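Local coordinates for protein importin-95 (Chaetomium thermophilum, PDB 4XRI) that serves as an importin-beta transport receptor, carrying protein cargo into the nucleus and probably binding a small GTPase, at residues A[39-42]-A[43-46]. The protein carries 2 engineered substitutions. Residues are numbered along the deposited sequence; the frame is centred on the assembly and turned at random.
Sequences ETNF and SQYL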
ATOM      1  N   GLU A  39     -29.009 -10.434  22.418  1.00 83.62           N
ATOM      2  CA  GLU A  39     -28.773  -9.738  23.676  1.00 81.34           C
ATOM      3  C   GLU A  39     -29.718 -10.238  24.766  1.00 76.76           C
ATOM      4  O   GLU A  39     -29.315 -10.390  25.918  1.00 83.10           O
ATOM      5  CB  GLU A  39     -28.937  -8.228  23.486  1.00 84.85           C
ATOM      6  CG  GLU A  39     -27.746  -7.551  22.803  1.00 82.24           C
ATOM      7  CD  GLU A  39     -28.026  -6.115  22.378  1.00 87.59           C
ATOM      8  OE1 GLU A  39     -29.147  -5.620  22.618  1.00 89.68           O
ATOM      9  OE2 GLU A  39     -27.117  -5.485  21.797  1.00 83.54           O
ATOM     10  N   THR A  40     -30.969 -10.514  24.404  1.00 74.26           N
ATOM     11  CA  THR A  40     -31.964 -10.911  25.399  1.00 78.00           C
ATOM     12  C   THR A  40     -31.765 -12.361  25.859  1.00 75.49           C
ATOM     13  O   THR A  40     -31.843 -12.648  27.054  1.00 75.16           O
ATOM     14  CB  THR A  40     -33.405 -10.714  24.867  1.00 92.67           C
ATOM     15  OG1 THR A  40     -34.344 -11.108  25.871  1.00 90.75           O
ATOM     16  CG2 THR A  40     -33.658 -11.507  23.591  1.00 90.62           C
ATOM     17  N   ASN A  41     -31.502 -13.268  24.922  1.00 75.93           N
ATOM     18  CA  ASN A  41     -31.232 -14.660  25.256  1.00 70.75           C
ATOM     19  C   ASN A  41     -30.320 -15.258  24.198  1.00 69.41           C
ATOM     20  O   ASN A  41     -30.783 -15.746  23.166  1.00 67.18           O
ATOM     21  CB  ASN A  41     -32.532 -15.464  25.371  1.00 68.13           C
ATOM     22  CG  ASN A  41     -32.327 -16.839  25.997  1.00 65.28           C
ATOM     23  OD1 ASN A  41     -31.233 -17.402  25.959  1.00 69.50           O
ATOM     24  ND2 ASN A  41     -33.390 -17.386  26.577  1.00 70.75           N
ATOM     25  N   PHE A  42     -29.020 -15.217  24.468  1.00 69.96           N
ATOM     26  CA  PHE A  42     -28.015 -15.631  23.498  1.00 66.96           C
ATOM     27  C   PHE A  42     -28.146 -17.104  23.120  1.00 63.64           C
ATOM     28  O   PHE A  42     -28.026 -17.464  21.950  1.00 63.96           O
ATOM     29  CB  PHE A  42     -26.614 -15.350  24.042  1.00 63.09           C
ATOM     30  CG  PHE A  42     -25.517 -15.642  23.065  1.00 59.61           C
ATOM     31  CD1 PHE A  42     -25.368 -14.873  21.923  1.00 57.47           C
ATOM     32  CD2 PHE A  42     -24.629 -16.679  23.289  1.00 54.32           C
ATOM     33  CE1 PHE A  42     -24.358 -15.136  21.020  1.00 53.66           C
ATOM     34  CE2 PHE A  42     -23.616 -16.948  22.389  1.00 46.86           C
ATOM     35  CZ  PHE A  42     -23.480 -16.175  21.253  1.00 50.33           C
ATOM     36  N   SER A  43     -28.402 -17.948  24.114  1.00 56.57           N
ATOM     37  CA  SER A  43     -28.539 -19.383  23.883  1.00 58.54           C
ATOM     38  C   SER A  43     -29.727 -19.698  22.981  1.00 62.28           C
ATOM     39  O   SER A  43     -29.618 -20.499  22.052  1.00 65.08           O
ATOM     40  CB  SER A  43     -28.682 -20.128  25.212  1.00 60.26           C
ATOM     41  OG  SER A  43     -27.485 -20.043  25.966  1.00 69.48           O
ATOM     42  N   GLN A  44     -30.860 -19.060  23.256  1.00 62.60           N
ATOM     43  CA  GLN A  44     -32.069 -19.278  22.471  1.00 68.22           C
ATOM     44  C   GLN A  44     -31.882 -18.754  21.052  1.00 58.81           C
ATOM     45  O   GLN A  44     -32.426 -19.308  20.095  1.00 58.44           O
ATOM     46  CB  GLN A  44     -33.271 -18.605  23.134  1.00 74.54           C
ATOM     47  CG  GLN A  44     -34.587 -19.329  22.904  1.00 81.68           C
ATOM     48  CD  GLN A  44     -34.602 -20.718  23.518  1.00 83.39           C
ATOM     49  OE1 GLN A  44     -33.845 -21.011  24.445  1.00 87.78           O
ATOM     50  NE2 GLN A  44     -35.464 -21.584  22.998  1.00 76.51           N
ATOM     51  N   TYR A  45     -31.107 -17.681  20.934  1.00 55.72           N
ATOM     52  CA  TYR A  45     -30.732 -17.120  19.641  1.00 55.93           C
ATOM     53  C   TYR A  45     -29.956 -18.153  18.829  1.00 55.58           C
ATOM     54  O   TYR A  45     -30.214 -18.348  17.642  1.00 57.87           O
ATOM     55  CB  TYR A  45     -29.906 -15.846  19.838  1.00 51.88           C
ATOM     56  CG  TYR A  45     -29.415 -15.181  18.568  1.00 53.55           C
ATOM     57  CD1 TYR A  45     -30.305 -14.620  17.661  1.00 54.81           C
ATOM     58  CD2 TYR A  45     -28.055 -15.081  18.296  1.00 56.68           C
ATOM     59  CE1 TYR A  45     -29.856 -13.999  16.507  1.00 55.18           C
ATOM     60  CE2 TYR A  45     -27.596 -14.462  17.147  1.00 57.28           C
ATOM     61  CZ  TYR A  45     -28.501 -13.921  16.258  1.00 55.70           C
ATOM     62  OH  TYR A  45     -28.049 -13.305  15.113  1.00 52.78           O
ATOM     63  N   LEU A  46     -29.015 -18.823  19.489  1.00 54.82           N
ATOM     64  CA  LEU A  46     -28.209 -19.857  18.849  1.00 59.63           C
ATOM     65  C   LEU A  46     -29.066 -21.033  18.397  1.00 56.55           C
ATOM     66  O   LEU A  46     -28.945 -21.500  17.264  1.00 49.32           O
ATOM     67  CB  LEU A  46     -27.112 -20.354  19.794  1.00 56.40           C
ATOM     68  CG  LEU A  46     -26.067 -19.331  20.238  1.00 57.58           C
ATOM     69  CD1 LEU A  46     -24.910 -20.026  20.944  1.00 54.02           C
ATOM     70  CD2 LEU A  46     -25.574 -18.513  19.057  1.00 53.01           C
TER
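Ser43 sets its CB 3.8 Å from OD1 of Asn41, the residue that breaks the preceding helix and caps the next. At Gln44 the cap itself forms: Gln44 N donates to Asn41 OD1 over 3.2 Å, nearly straight at the hydrogen (165°) but arriving from above the amide plane. Asn41 has CG anti to its own N (chi1 -168°), which turns the amide forward along the chain; its CG also rests 3.5 Å from Gln44 CB, the two amide planes 58° apart. Tyr45 N then donates to Asn41 O over 3.0 Å, closing the first full helical turn, while the Tyr45 side chain packs back on Leu34, Ala37 and Ala38 of helix 24-40. Leu46 N donates to Phe42 O (3.0 Å), closing the next turn. Leu46 CD2 lies over one face of the Phe42 ring in a CH-pi contact, 4.2 Å from the centroid. Leu46 CD1 meets Phe42 CE2 at 3.6 Å. Replacing Phe42 by an alanine would probably leave the Leu46 methyls without their aromatic neighbour and open a gap toward Ala73 and Lys88. This is an asparagine N-cap at the tight turn between helices 24-40 and 42-54, within the importin-beta N-terminal domain of this HEAT-repeat protein.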